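Side-chain contacts in regulator of g-protein signalling 1 (Homo sapiens, PDB 2BV1), which switches off G-protein signalling by raising the GTPase activity of G protein alpha subunits, driving them into the inactive GDP-bound form: residues A[19-22]-A[23-26]; A[117-120]-A[121-125]; A[62-66]-A[67-71]; A[40-43]-A[44-48]. One frame throughout, in Å; residues are numbered along the deposited sequence.

Contact 1: residues A[19-22]-A[23-26]; sequences VMQW and SQSL
Ser23 folds its side chain back onto the preceding turn and, with its own backbone N, grips the carbonyl of Met20. The hydroxyl donates to Met20 O across 2.7 Å, arriving almost in line with the C=O (162° at the oxygen). Ser23 N reaches the same oxygen at 3.0 Å from above the carbonyl plane, and one acceptor thus takes two donors from a single residue. With OG between the backbone N and the carbonyl carbon (chi1 79°), the hydroxyl lies next to that N-H. One residue on, Gln24 N bonds to Gln21 O at 2.9 Å. These bonds, each spanning three residues, lie where the chain leaves helix 16-21 and swings round toward helix 26-31 in this RGS domain. The Trp22 ring turns back so that Val19 CA sits over the centre of one face; the indole NE1 is bonded to Glu18, and Leu139 of helix 134-142 touches the Trp22 side chain. On the outer surface the two glutamines meet through Gln21 NE2 and Gln24 CG, 3.8 Å apart, their amide planes 63° from each other, and Gln21 OE1 is held by Lys28.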
ATOM      1  N   VAL A  19      -5.301 -15.090 -10.304  1.00 36.18           N
ATOM      2  CA  VAL A  19      -3.981 -14.981  -9.755  1.00 37.00           C
ATOM      3  C   VAL A  19      -2.964 -14.648 -10.888  1.00 37.53           C
ATOM      4  O   VAL A  19      -2.046 -13.888 -10.651  1.00 36.63           O
ATOM      5  CB  VAL A  19      -3.584 -16.262  -9.044  1.00 36.63           C
ATOM      6  CG1 VAL A  19      -2.084 -16.248  -8.628  1.00 37.71           C
ATOM      7  CG2 VAL A  19      -4.517 -16.508  -7.860  1.00 37.31           C
ATOM      8  N   MET A  20      -3.128 -15.217 -12.101  1.00 38.09           N
ATOM      9  CA  MET A  20      -2.330 -14.782 -13.288  1.00 38.75           C
ATOM     10  C   MET A  20      -2.465 -13.272 -13.576  1.00 37.17           C
ATOM     11  O   MET A  20      -1.485 -12.604 -13.867  1.00 36.88           O
ATOM     12  CB  MET A  20      -2.726 -15.550 -14.579  1.00 38.71           C
ATOM     13  CG  MET A  20      -2.487 -17.036 -14.624  1.00 42.60           C
ATOM     14  SD  MET A  20      -3.115 -17.994 -16.102  1.00 45.82           S
ATOM     15  CE  MET A  20      -3.070 -16.698 -17.360  1.00 43.28           C
ATOM     16  N   GLN A  21      -3.686 -12.745 -13.544  1.00 37.12           N
ATOM     17  CA  GLN A  21      -3.957 -11.329 -13.749  1.00 37.73           C
ATOM     18  C   GLN A  21      -3.206 -10.336 -12.842  1.00 37.55           C
ATOM     19  O   GLN A  21      -2.921  -9.198 -13.249  1.00 36.21           O
ATOM     20  CB  GLN A  21      -5.464 -11.063 -13.684  1.00 38.79           C
ATOM     21  CG  GLN A  21      -6.236 -11.488 -14.942  1.00 41.49           C
ATOM     22  CD  GLN A  21      -5.961 -10.596 -16.159  1.00 47.85           C
ATOM     23  OE1 GLN A  21      -6.324  -9.400 -16.189  1.00 51.25           O
ATOM     24  NE2 GLN A  21      -5.333 -11.183 -17.181  1.00 51.37           N
ATOM     25  N   TRP A  22      -2.890 -10.775 -11.633  1.00 36.71           N
ATOM     26  CA  TRP A  22      -2.116  -9.986 -10.678  1.00 36.97           C
ATOM     27  C   TRP A  22      -0.707  -9.661 -11.207  1.00 37.69           C
ATOM     28  O   TRP A  22      -0.102  -8.690 -10.751  1.00 35.16           O
ATOM     29  CB  TRP A  22      -1.934 -10.723  -9.356  1.00 36.79           C
ATOM     30  CG  TRP A  22      -3.227 -11.113  -8.636  1.00 36.65           C
ATOM     31  CD1 TRP A  22      -4.471 -10.689  -8.909  1.00 36.61           C
ATOM     32  CD2 TRP A  22      -3.335 -11.976  -7.502  1.00 35.12           C
ATOM     33  NE1 TRP A  22      -5.371 -11.228  -8.027  1.00 36.06           N
ATOM     34  CE2 TRP A  22      -4.708 -12.039  -7.159  1.00 35.67           C
ATOM     35  CE3 TRP A  22      -2.406 -12.689  -6.739  1.00 37.51           C
ATOM     36  CZ2 TRP A  22      -5.192 -12.823  -6.111  1.00 38.43           C
ATOM     37  CZ3 TRP A  22      -2.894 -13.456  -5.642  1.00 39.00           C
ATOM     38  CH2 TRP A  22      -4.270 -13.536  -5.374  1.00 36.94           C
ATOM     39  N   SER A  23      -0.186 -10.528 -12.096  1.00 37.56           N
ATOM     40  CA  SER A  23       1.076 -10.249 -12.796  1.00 38.28           C
ATOM     41  C   SER A  23       0.942  -9.214 -13.901  1.00 38.29           C
ATOM     42  O   SER A  23       1.942  -8.746 -14.424  1.00 39.47           O
ATOM     43  CB  SER A  23       1.683 -11.547 -13.343  1.00 37.57           C
ATOM     44  OG  SER A  23       1.004 -11.886 -14.510  1.00 40.37           O
ATOM     45  N   GLN A  24      -0.271  -8.797 -14.252  1.00 39.05           N
ATOM     46  CA  GLN A  24      -0.437  -7.774 -15.266  1.00 39.74           C
ATOM     47  C   GLN A  24      -0.001  -6.356 -14.794  1.00 39.77           C
ATOM     48  O   GLN A  24       0.636  -5.624 -15.543  1.00 38.88           O
ATOM     49  CB  GLN A  24      -1.860  -7.786 -15.830  1.00 40.02           C
ATOM     50  CG  GLN A  24      -2.174  -9.117 -16.632  1.00 43.64           C
ATOM     51  CD  GLN A  24      -1.671  -9.131 -18.108  1.00 47.33           C
ATOM     52  OE1 GLN A  24      -0.482  -9.384 -18.407  1.00 49.31           O
ATOM     53  NE2 GLN A  24      -2.600  -8.918 -19.034  1.00 48.66           N
ATOM     54  N   SER A  25      -0.355  -5.990 -13.571  1.00 38.79           N
ATOM     55  CA  SER A  25       0.003  -4.705 -13.008  1.00 38.45           C
ATOM     56  C   SER A  25      -0.246  -4.740 -11.528  1.00 39.15           C
ATOM     57  O   SER A  25      -1.082  -5.525 -11.055  1.00 37.09           O
ATOM     58  CB  SER A  25      -0.785  -3.552 -13.644  1.00 38.70           C
ATOM     59  OG  SER A  25      -2.138  -3.559 -13.252  1.00 37.43           O
ATOM     60  N   LEU A  26       0.503  -3.919 -10.798  1.00 38.00           N
ATOM     61  CA  LEU A  26       0.314  -3.817  -9.386  1.00 39.08           C
ATOM     62  C   LEU A  26      -1.165  -3.413  -9.127  1.00 39.82           C
ATOM     63  O   LEU A  26      -1.807  -3.886  -8.171  1.00 37.50           O
ATOM     64  CB  LEU A  26       1.306  -2.803  -8.795  1.00 38.29           C
ATOM     65  CG  LEU A  26       1.137  -2.446  -7.306  1.00 39.44           C
ATOM     66  CD1 LEU A  26       1.292  -3.635  -6.418  1.00 36.95           C
ATOM     67  CD2 LEU A  26       2.149  -1.369  -6.974  1.00 40.50           C
TER

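Contact 2: residues A[117-120]-A[121-125]; sequences VIYT and LMEKD
Tyr119 and Glu123, one helical turn apart, meet where the phenol ring runs beside the carboxylate. Glu123 OE1 comes to 3.5 Å from Tyr119 CE2 on an oblique approach, and the carboxylate plane stands 77° from the ring plane; this is a van der Waals touch, not a hydrogen bond. Both residues have CG trans to the backbone N (chi1 -173° for Tyr119, -162° for Glu123), which sends the two chains off the same flank of helix 112-131. The glutamate is extended beyond CG, so its carboxylate arrives level with the ring carbons. A water lies between Thr120 OG1 and Glu123 OE1, but it sits implausibly close to OE1, and a bridge through it is doubtful. The threonine hydroxyl is bonded to Lys116 O, one turn back. Beyond it, Thr120 CG2 and Lys124 CG pass obliquely at 4.1 Å, a contact of aliphatic carbons.

Toward the protein interior Ile118 CG2 faces Met122 CE, brought round by the bend at chi3, and Asn51 of helix 50-62 touches both residues. At the margin of this buried patch, Ile118 CD1 lies 4.2 Å from Leu121 CD1. Beneath all this run regular i-to-i+4 bonds, such as Glu123 N to Tyr119 O at 2.8 Å. The helix is amphipathic here: the hydrocarbon of Ile118 and Met122 joins it to the neighbouring helices, while the polar groups of Thr120, Glu123 and Lys124 lie on the more exposed side.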
ATOM      1  N   VAL A 117       4.510   8.143  -4.435  1.00 37.62           N
ATOM      2  CA  VAL A 117       5.864   7.683  -4.225  1.00 37.14           C
ATOM      3  C   VAL A 117       5.852   6.212  -3.783  1.00 36.92           C
ATOM      4  O   VAL A 117       6.598   5.352  -4.317  1.00 36.06           O
ATOM      5  CB  VAL A 117       6.623   8.566  -3.178  1.00 36.34           C
ATOM      6  CG1 VAL A 117       7.999   7.966  -2.827  1.00 36.36           C
ATOM      7  CG2 VAL A 117       6.796   9.969  -3.683  1.00 37.83           C
ATOM      8  N   ILE A 118       5.051   5.910  -2.774  1.00 37.15           N
ATOM      9  CA  ILE A 118       5.032   4.556  -2.218  1.00 37.53           C
ATOM     10  C   ILE A 118       4.471   3.564  -3.240  1.00 37.22           C
ATOM     11  O   ILE A 118       4.967   2.480  -3.345  1.00 38.45           O
ATOM     12  CB  ILE A 118       4.197   4.465  -0.888  1.00 38.04           C
ATOM     13  CG1 ILE A 118       4.832   5.295   0.235  1.00 37.40           C
ATOM     14  CG2 ILE A 118       3.962   3.024  -0.492  1.00 37.32           C
ATOM     15  CD1 ILE A 118       6.306   5.019   0.548  1.00 38.49           C
ATOM     16  N   TYR A 119       3.468   3.939  -4.003  1.00 37.87           N
ATOM     17  CA  TYR A 119       2.977   3.058  -5.062  1.00 37.83           C
ATOM     18  C   TYR A 119       4.081   2.707  -6.040  1.00 38.24           C
ATOM     19  O   TYR A 119       4.267   1.560  -6.411  1.00 37.18           O
ATOM     20  CB  TYR A 119       1.864   3.750  -5.804  1.00 39.05           C
ATOM     21  CG  TYR A 119       1.192   2.860  -6.791  1.00 41.14           C
ATOM     22  CD1 TYR A 119       0.154   2.049  -6.388  1.00 43.36           C
ATOM     23  CD2 TYR A 119       1.603   2.807  -8.138  1.00 41.54           C
ATOM     24  CE1 TYR A 119      -0.497   1.249  -7.264  1.00 42.73           C
ATOM     25  CE2 TYR A 119       0.945   1.969  -9.049  1.00 44.29           C
ATOM     26  CZ  TYR A 119      -0.110   1.189  -8.569  1.00 45.73           C
ATOM     27  OH  TYR A 119      -0.823   0.350  -9.361  1.00 46.23           O
ATOM     28  N   THR A 120       4.852   3.725  -6.447  1.00 38.40           N
ATOM     29  CA  THR A 120       5.983   3.487  -7.338  1.00 37.50           C
ATOM     30  C   THR A 120       7.036   2.581  -6.730  1.00 37.53           C
ATOM     31  O   THR A 120       7.584   1.670  -7.416  1.00 36.00           O
ATOM     32  CB  THR A 120       6.584   4.835  -7.759  1.00 37.62           C
ATOM     33  OG1 THR A 120       5.538   5.635  -8.315  1.00 36.54           O
ATOM     34  CG2 THR A 120       7.778   4.686  -8.753  1.00 37.85           C
ATOM     35  N   LEU A 121       7.352   2.811  -5.458  1.00 37.27           N
ATOM     36  CA  LEU A 121       8.334   1.981  -4.794  1.00 39.53           C
ATOM     37  C   LEU A 121       7.936   0.491  -4.830  1.00 39.28           C
ATOM     38  O   LEU A 121       8.787  -0.413  -5.031  1.00 39.05           O
ATOM     39  CB  LEU A 121       8.566   2.405  -3.342  1.00 40.46           C
ATOM     40  CG  LEU A 121       9.481   3.552  -2.918  1.00 44.14           C
ATOM     41  CD1 LEU A 121       9.693   3.432  -1.396  1.00 47.30           C
ATOM     42  CD2 LEU A 121      10.828   3.604  -3.643  1.00 45.44           C
ATOM     43  N   MET A 122       6.666   0.249  -4.579  1.00 39.53           N
ATOM     44  CA  MET A 122       6.099  -1.112  -4.685  1.00 40.61           C
ATOM     45  C   MET A 122       6.142  -1.603  -6.159  1.00 39.69           C
ATOM     46  O   MET A 122       6.623  -2.660  -6.460  1.00 40.38           O
ATOM     47  CB  MET A 122       4.666  -1.114  -4.152  1.00 39.42           C
ATOM     48  CG  MET A 122       4.568  -0.979  -2.626  1.00 42.90           C
ATOM     49  SD  MET A 122       2.922  -1.339  -1.889  1.00 41.36           S
ATOM     50  CE  MET A 122       1.886  -0.152  -2.649  1.00 40.89           C
ATOM     51  N   GLU A 123       5.656  -0.796  -7.071  1.00 41.39           N
ATOM     52  CA  GLU A 123       5.581  -1.198  -8.484  1.00 42.43           C
ATOM     53  C   GLU A 123       6.915  -1.627  -9.040  1.00 41.52           C
ATOM     54  O   GLU A 123       6.983  -2.593  -9.756  1.00 41.57           O
ATOM     55  CB  GLU A 123       4.976  -0.103  -9.326  1.00 42.33           C
ATOM     56  CG  GLU A 123       4.455  -0.534 -10.683  1.00 44.30           C
ATOM     57  CD  GLU A 123       3.601   0.549 -11.392  1.00 45.86           C
ATOM     58  OE1 GLU A 123       3.738   1.777 -11.102  1.00 50.91           O
ATOM     59  OE2 GLU A 123       2.738   0.167 -12.228  1.00 50.42           O
ATOM     60  N   LYS A 124       7.976  -0.933  -8.655  1.00 42.00           N
ATOM     61  CA  LYS A 124       9.270  -1.097  -9.247  1.00 42.31           C
ATOM     62  C   LYS A 124      10.185  -2.021  -8.473  1.00 41.70           C
ATOM     63  O   LYS A 124      11.091  -2.567  -9.030  1.00 40.69           O
ATOM     64  CB  LYS A 124       9.933   0.260  -9.430  1.00 43.54           C
ATOM     65  CG  LYS A 124       9.162   1.167 -10.375  1.00 45.56           C
ATOM     66  CD  LYS A 124       8.667   0.420 -11.658  1.00 48.35           C
ATOM     67  CE  LYS A 124       8.409   1.406 -12.802  1.00 51.10           C
ATOM     68  NZ  LYS A 124       7.032   1.298 -13.380  1.00 53.69           N
ATOM     69  N   ASP A 125       9.908  -2.275  -7.212  1.00 41.08           N
ATOM     70  CA  ASP A 125      10.804  -3.090  -6.404  1.00 41.26           C
ATOM     71  C   ASP A 125      10.144  -4.378  -5.852  1.00 40.28           C
ATOM     72  O   ASP A 125      10.450  -5.483  -6.268  1.00 39.89           O
ATOM     73  CB  ASP A 125      11.310  -2.179  -5.272  1.00 42.34           C
ATOM     74  CG  ASP A 125      12.192  -2.895  -4.266  1.00 46.25           C
ATOM     75  OD1 ASP A 125      12.999  -3.745  -4.660  1.00 50.97           O
ATOM     76  OD2 ASP A 125      12.051  -2.614  -3.049  1.00 52.76           O
TER
HETATM   77  O   HOH W   1       4.849   3.935 -10.918  1.00 43.45           O

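Contact 3: residues A[62-66]-A[67-71]; sequences KKTES and DLLPC
Leu69 and Thr64 make the apolar part of this turn: the leucine's CD2 lies 3.7 Å from Thr64 CB and 3.8 Å from Thr64 CG2 as the two side chains run antiparallel alongside one another. Thr64 CG2 also reaches 3.8 Å from Leu68 CB, those side chains nearly perpendicular to each other, while the threonine hydroxyl looks elsewhere and is bonded to Asp60 O. Farther out, Glu65 lays its CG against Leu68 CG at 3.8 Å; its first torsion (chi1 68°) turns the chain over that leucine. Replacing Leu69 by an alanine would probably open a gap beside Thr64 and leave the threonine methyl with less to lean on.

Two backbone bonds shape the turn. Leu68 N donates to Glu65 O at 2.9 Å and Leu69 N to Ser66 O at 3.2 Å, the pattern of a short 3-10 turn. As for charge, Glu65 OE1 and Asp67 OD2 stand 4.6 Å apart, two acids that may repel each other mildly at the exposed surface.

The whole turn links helix 50-62 to helix 69-81: Leu68 is the N-cap residue of the latter, and just before the turn Lys62 forms a salt bridge to Glu59 and a hydrogen bond to Gln115 of helix 112-131.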
ATOM      1  N   LYS A  62      -9.305   8.725   2.071  1.00 42.54           N
ATOM      2  CA  LYS A  62      -9.977   9.414   0.964  1.00 43.91           C
ATOM      3  C   LYS A  62     -11.475   9.251   0.961  1.00 43.63           C
ATOM      4  O   LYS A  62     -12.172  10.068   0.370  1.00 45.05           O
ATOM      5  CB  LYS A  62      -9.417   8.925  -0.381  1.00 43.60           C
ATOM      6  CG  LYS A  62      -8.187   9.688  -0.810  1.00 46.38           C
ATOM      7  CD  LYS A  62      -7.657   9.201  -2.189  1.00 46.36           C
ATOM      8  CE  LYS A  62      -6.811   7.974  -2.086  1.00 48.95           C
ATOM      9  NZ  LYS A  62      -6.043   7.692  -3.368  1.00 48.87           N
ATOM     10  N   LYS A  63     -11.973   8.192   1.592  1.00 43.99           N
ATOM     11  CA  LYS A  63     -13.403   7.992   1.740  1.00 43.50           C
ATOM     12  C   LYS A  63     -13.866   8.384   3.167  1.00 43.29           C
ATOM     13  O   LYS A  63     -14.925   7.966   3.598  1.00 43.35           O
ATOM     14  CB  LYS A  63     -13.784   6.528   1.473  1.00 44.05           C
ATOM     15  CG  LYS A  63     -13.166   5.819   0.220  1.00 45.02           C
ATOM     16  CD  LYS A  63     -13.033   4.300   0.516  1.00 45.19           C
ATOM     17  CE  LYS A  63     -12.731   3.431  -0.707  1.00 47.61           C
ATOM     18  NZ  LYS A  63     -11.569   2.467  -0.495  1.00 49.12           N
ATOM     19  N   THR A  64     -13.069   9.161   3.906  1.00 42.56           N
ATOM     20  CA  THR A  64     -13.408   9.512   5.296  1.00 41.53           C
ATOM     21  C   THR A  64     -14.165  10.832   5.289  1.00 41.10           C
ATOM     22  O   THR A  64     -13.866  11.740   4.481  1.00 40.75           O
ATOM     23  CB  THR A  64     -12.124   9.612   6.209  1.00 41.26           C
ATOM     24  OG1 THR A  64     -11.561   8.312   6.417  1.00 40.06           O
ATOM     25  CG2 THR A  64     -12.426  10.245   7.597  1.00 41.47           C
ATOM     26  N   GLU A  65     -15.131  10.938   6.213  1.00 40.30           N
ATOM     27  CA  GLU A  65     -15.989  12.108   6.319  1.00 40.02           C
ATOM     28  C   GLU A  65     -15.152  13.298   6.717  1.00 39.69           C
ATOM     29  O   GLU A  65     -14.230  13.175   7.514  1.00 39.90           O
ATOM     30  CB  GLU A  65     -17.154  11.879   7.322  1.00 39.64           C
ATOM     31  CG  GLU A  65     -16.734  11.761   8.798  1.00 39.82           C
ATOM     32  CD  GLU A  65     -17.909  11.523   9.760  1.00 40.97           C
ATOM     33  OE1 GLU A  65     -18.246  12.449  10.526  1.00 38.87           O
ATOM     34  OE2 GLU A  65     -18.491  10.411   9.747  1.00 43.94           O
ATOM     35  N   SER A  66     -15.501  14.443   6.152  1.00 39.60           N
ATOM     36  CA  SER A  66     -14.746  15.684   6.278  1.00 40.07           C
ATOM     37  C   SER A  66     -14.315  16.050   7.717  1.00 40.22           C
ATOM     38  O   SER A  66     -13.156  16.386   7.947  1.00 40.45           O
ATOM     39  CB  SER A  66     -15.618  16.810   5.698  1.00 40.21           C
ATOM     40  OG  SER A  66     -15.003  18.058   5.816  1.00 41.89           O
ATOM     41  N   ASP A  67     -15.261  16.003   8.661  1.00 39.75           N
ATOM     42  CA  ASP A  67     -14.996  16.234  10.094  1.00 39.48           C
ATOM     43  C   ASP A  67     -13.890  15.364  10.727  1.00 38.86           C
ATOM     44  O   ASP A  67     -13.294  15.771  11.723  1.00 38.66           O
ATOM     45  CB  ASP A  67     -16.282  16.018  10.921  1.00 39.37           C
ATOM     46  CG  ASP A  67     -17.282  17.165  10.799  1.00 40.91           C
ATOM     47  OD1 ASP A  67     -16.888  18.278  10.370  1.00 43.26           O
ATOM     48  OD2 ASP A  67     -18.466  16.957  11.168  1.00 40.44           O
ATOM     49  N   LEU A  68     -13.640  14.166  10.202  1.00 38.42           N
ATOM     50  CA  LEU A  68     -12.652  13.275  10.815  1.00 38.23           C
ATOM     51  C   LEU A  68     -11.310  13.234  10.082  1.00 38.66           C
ATOM     52  O   LEU A  68     -10.440  12.427  10.417  1.00 37.75           O
ATOM     53  CB  LEU A  68     -13.220  11.873  10.937  1.00 38.14           C
ATOM     54  CG  LEU A  68     -14.455  11.752  11.837  1.00 37.27           C
ATOM     55  CD1 LEU A  68     -14.874  10.299  11.987  1.00 37.51           C
ATOM     56  CD2 LEU A  68     -14.222  12.419  13.203  1.00 36.85           C
ATOM     57  N   LEU A  69     -11.149  14.107   9.087  1.00 39.19           N
ATOM     58  CA  LEU A  69      -9.895  14.164   8.335  1.00 39.77           C
ATOM     59  C   LEU A  69      -8.747  14.690   9.212  1.00 39.66           C
ATOM     60  O   LEU A  69      -7.673  14.096   9.220  1.00 40.35           O
ATOM     61  CB  LEU A  69     -10.058  14.978   7.040  1.00 39.80           C
ATOM     62  CG  LEU A  69     -11.023  14.397   5.990  1.00 40.26           C
ATOM     63  CD1 LEU A  69     -10.970  15.246   4.713  1.00 42.25           C
ATOM     64  CD2 LEU A  69     -10.734  12.965   5.636  1.00 39.77           C
ATOM     65  N   PRO A  70      -8.969  15.766   9.991  1.00 39.86           N
ATOM     66  CA  PRO A  70      -7.823  16.164  10.825  1.00 39.64           C
ATOM     67  C   PRO A  70      -7.263  15.002  11.681  1.00 39.70           C
ATOM     68  O   PRO A  70      -6.042  14.750  11.659  1.00 38.13           O
ATOM     69  CB  PRO A  70      -8.378  17.303  11.665  1.00 40.45           C
ATOM     70  CG  PRO A  70      -9.542  17.832  10.854  1.00 40.69           C
ATOM     71  CD  PRO A  70     -10.129  16.654  10.170  1.00 39.60           C
ATOM     72  N   CYS A  71      -8.151  14.266  12.362  1.00 39.06           N
ATOM     73  CA  CYS A  71      -7.757  13.100  13.183  1.00 39.00           C
ATOM     74  C   CYS A  71      -7.125  11.932  12.425  1.00 38.75           C
ATOM     75  O   CYS A  71      -6.113  11.387  12.863  1.00 38.46           O
ATOM     76  CB  CYS A  71      -8.950  12.559  13.985  1.00 38.83           C
ATOM     77  SG  CYS A  71      -9.259  13.520  15.474  1.00 37.73           S
TER

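Contact 4: residues A[40-43]-A[44-48]; sequences GSFL and KSEFS
The Phe42 ring carries Glu46 over one face: Glu46 CG lies 4.1 Å above the plane, offset toward the rim, and its carboxylate follows across CE2 and CZ. Glu46 OE2 comes to 3.7 Å from Phe42 CZ, with the carboxylate plane turned 31° from the ring. Phe42 also meets the ring of Phe130. Its CG is trans to its backbone N (chi1 167°), a torsion that swings the ring along the helix toward Glu46. The carboxylate itself forms a salt bridge to Arg129 on helix 112-131, which anchors it beside the aromatic ring. With an alanine here, Arg129 would probably lose one of its acidic partners, Asp125 being another, and the phenylalanine the chain that lies on its face.

Behind this pair the backbone of helix 33-45 comes to an end in a Schellman motif. Phe47, with positive phi, is the C-prime residue: Ser48 N turns back to Leu43 O at 2.9 Å in a nearly straight bond (178° at the hydrogen), and Phe47 N reaches Lys44 O. Glu46 N bonds to Leu43 O too, so this carbonyl accepts two donors, which come from opposite faces of its plane. Ser45 adds a side-chain bond at the neighbouring carbonyl, one residue earlier, OG donating to Phe42 O across 2.7 Å.

Leu43 is the apolar partner of the closing turn. Its CD2 rests 3.4 Å from Ser48 OG, and Ser126 of helix 112-131 touches the leucine from outside the turn.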
ATOM      1  N   GLY A  40       0.521  -8.450   0.767  1.00 38.12           N
ATOM      2  CA  GLY A  40       0.730  -8.074   2.140  1.00 37.34           C
ATOM      3  C   GLY A  40       1.547  -9.042   2.953  1.00 38.55           C
ATOM      4  O   GLY A  40       2.448  -8.624   3.696  1.00 36.61           O
ATOM      5  N   SER A  41       1.195 -10.345   2.875  1.00 38.98           N
ATOM      6  CA  SER A  41       1.897 -11.355   3.627  1.00 39.09           C
ATOM      7  C   SER A  41       3.367 -11.443   3.192  1.00 37.86           C
ATOM      8  O   SER A  41       4.257 -11.573   4.011  1.00 36.90           O
ATOM      9  CB  SER A  41       1.221 -12.728   3.453  1.00 40.27           C
ATOM     10  OG  SER A  41      -0.164 -12.654   3.820  1.00 45.96           O
ATOM     11  N   PHE A  42       3.604 -11.392   1.894  1.00 37.60           N
ATOM     12  CA  PHE A  42       4.996 -11.376   1.338  1.00 38.20           C
ATOM     13  C   PHE A  42       5.809 -10.145   1.793  1.00 37.23           C
ATOM     14  O   PHE A  42       6.941 -10.269   2.200  1.00 37.95           O
ATOM     15  CB  PHE A  42       4.960 -11.478  -0.220  1.00 37.33           C
ATOM     16  CG  PHE A  42       6.278 -11.160  -0.883  1.00 38.03           C
ATOM     17  CD1 PHE A  42       7.240 -12.139  -1.046  1.00 40.03           C
ATOM     18  CD2 PHE A  42       6.539  -9.879  -1.383  1.00 40.22           C
ATOM     19  CE1 PHE A  42       8.449 -11.858  -1.673  1.00 40.51           C
ATOM     20  CE2 PHE A  42       7.739  -9.595  -2.002  1.00 39.44           C
ATOM     21  CZ  PHE A  42       8.683 -10.583  -2.159  1.00 38.25           C
ATOM     22  N   LEU A  43       5.191  -8.971   1.783  1.00 38.08           N
ATOM     23  CA  LEU A  43       5.842  -7.746   2.272  1.00 38.33           C
ATOM     24  C   LEU A  43       6.183  -7.866   3.753  1.00 38.95           C
ATOM     25  O   LEU A  43       7.291  -7.510   4.184  1.00 39.02           O
ATOM     26  CB  LEU A  43       4.971  -6.516   1.996  1.00 38.19           C
ATOM     27  CG  LEU A  43       4.631  -6.141   0.533  1.00 37.94           C
ATOM     28  CD1 LEU A  43       3.900  -4.860   0.520  1.00 39.20           C
ATOM     29  CD2 LEU A  43       5.893  -6.040  -0.367  1.00 42.47           C
ATOM     30  N   LYS A  44       5.250  -8.427   4.538  1.00 40.85           N
ATOM     31  CA  LYS A  44       5.474  -8.650   5.947  1.00 41.75           C
ATOM     32  C   LYS A  44       6.661  -9.596   6.138  1.00 41.29           C
ATOM     33  O   LYS A  44       7.555  -9.293   6.909  1.00 42.43           O
ATOM     34  CB  LYS A  44       4.187  -9.157   6.657  1.00 42.28           C
ATOM     35  CG  LYS A  44       3.956  -8.510   8.013  1.00 45.27           C
ATOM     36  CD  LYS A  44       2.571  -8.780   8.669  1.00 45.46           C
ATOM     37  CE  LYS A  44       2.552  -8.306  10.127  1.00 47.96           C
ATOM     38  NZ  LYS A  44       2.278  -6.822  10.284  1.00 52.91           N
ATOM     39  N   SER A  45       6.722 -10.698   5.400  1.00 41.74           N
ATOM     40  CA  SER A  45       7.916 -11.565   5.466  1.00 42.98           C
ATOM     41  C   SER A  45       9.243 -10.870   5.093  1.00 43.34           C
ATOM     42  O   SER A  45      10.309 -11.352   5.485  1.00 43.31           O
ATOM     43  CB  SER A  45       7.752 -12.870   4.643  1.00 42.43           C
ATOM     44  OG  SER A  45       7.607 -12.674   3.234  1.00 41.15           O
ATOM     45  N   GLU A  46       9.137  -9.749   4.370  1.00 44.22           N
ATOM     46  CA  GLU A  46      10.260  -8.951   3.820  1.00 45.18           C
ATOM     47  C   GLU A  46      10.539  -7.637   4.547  1.00 45.77           C
ATOM     48  O   GLU A  46      11.320  -6.811   4.043  1.00 46.01           O
ATOM     49  CB  GLU A  46       9.887  -8.519   2.396  1.00 46.41           C
ATOM     50  CG  GLU A  46      10.505  -9.279   1.300  1.00 48.75           C
ATOM     51  CD  GLU A  46      10.750  -8.409   0.084  1.00 49.99           C
ATOM     52  OE1 GLU A  46      10.102  -7.354  -0.090  1.00 52.76           O
ATOM     53  OE2 GLU A  46      11.625  -8.802  -0.697  1.00 55.00           O
ATOM     54  N   PHE A  47       9.855  -7.429   5.679  1.00 45.78           N
ATOM     55  CA  PHE A  47       9.854  -6.196   6.459  1.00 45.05           C
ATOM     56  C   PHE A  47       9.602  -4.912   5.652  1.00 45.02           C
ATOM     57  O   PHE A  47      10.249  -3.893   5.899  1.00 45.10           O
ATOM     58  CB  PHE A  47      11.173  -6.077   7.248  1.00 46.38           C
ATOM     59  CG  PHE A  47      11.568  -7.323   7.964  1.00 45.92           C
ATOM     60  CD1 PHE A  47      12.476  -8.213   7.384  1.00 47.57           C
ATOM     61  CD2 PHE A  47      11.043  -7.615   9.207  1.00 46.77           C
ATOM     62  CE1 PHE A  47      12.870  -9.382   8.033  1.00 48.12           C
ATOM     63  CE2 PHE A  47      11.428  -8.772   9.888  1.00 48.63           C
ATOM     64  CZ  PHE A  47      12.357  -9.673   9.294  1.00 48.86           C
ATOM     65  N   SER A  48       8.649  -4.951   4.721  1.00 44.11           N
ATOM     66  CA  SER A  48       8.276  -3.779   3.938  1.00 44.57           C
ATOM     67  C   SER A  48       6.774  -3.557   3.863  1.00 43.30           C
ATOM     68  O   SER A  48       6.286  -2.845   2.979  1.00 42.52           O
ATOM     69  CB  SER A  48       8.882  -3.851   2.520  1.00 44.94           C
ATOM     70  OG  SER A  48       8.270  -4.854   1.750  1.00 46.97           O
TER

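Along the chain the order is contact 1, contact 4, contact 3, contact 2, all in one all-helical RGS domain. Contacts 1 and 2 touch directly: Leu26 CD2 of contact 1 lies 3.8 Å from Met122 CB of contact 2, packing helix 26-31 onto helix 112-131. Contact 4 ends helix 33-45, its centre about 14 Å from that of contact 2. Contact 3 stands apart, about 25 to 32 Å between its centre and the others and on the opposite side of the chain's centre, at the link between helices 50-62 and 69-81. Helix 112-131 thus ties together regions distant in sequence, within the helical scaffold of the domain that acts on G protein alpha subunits.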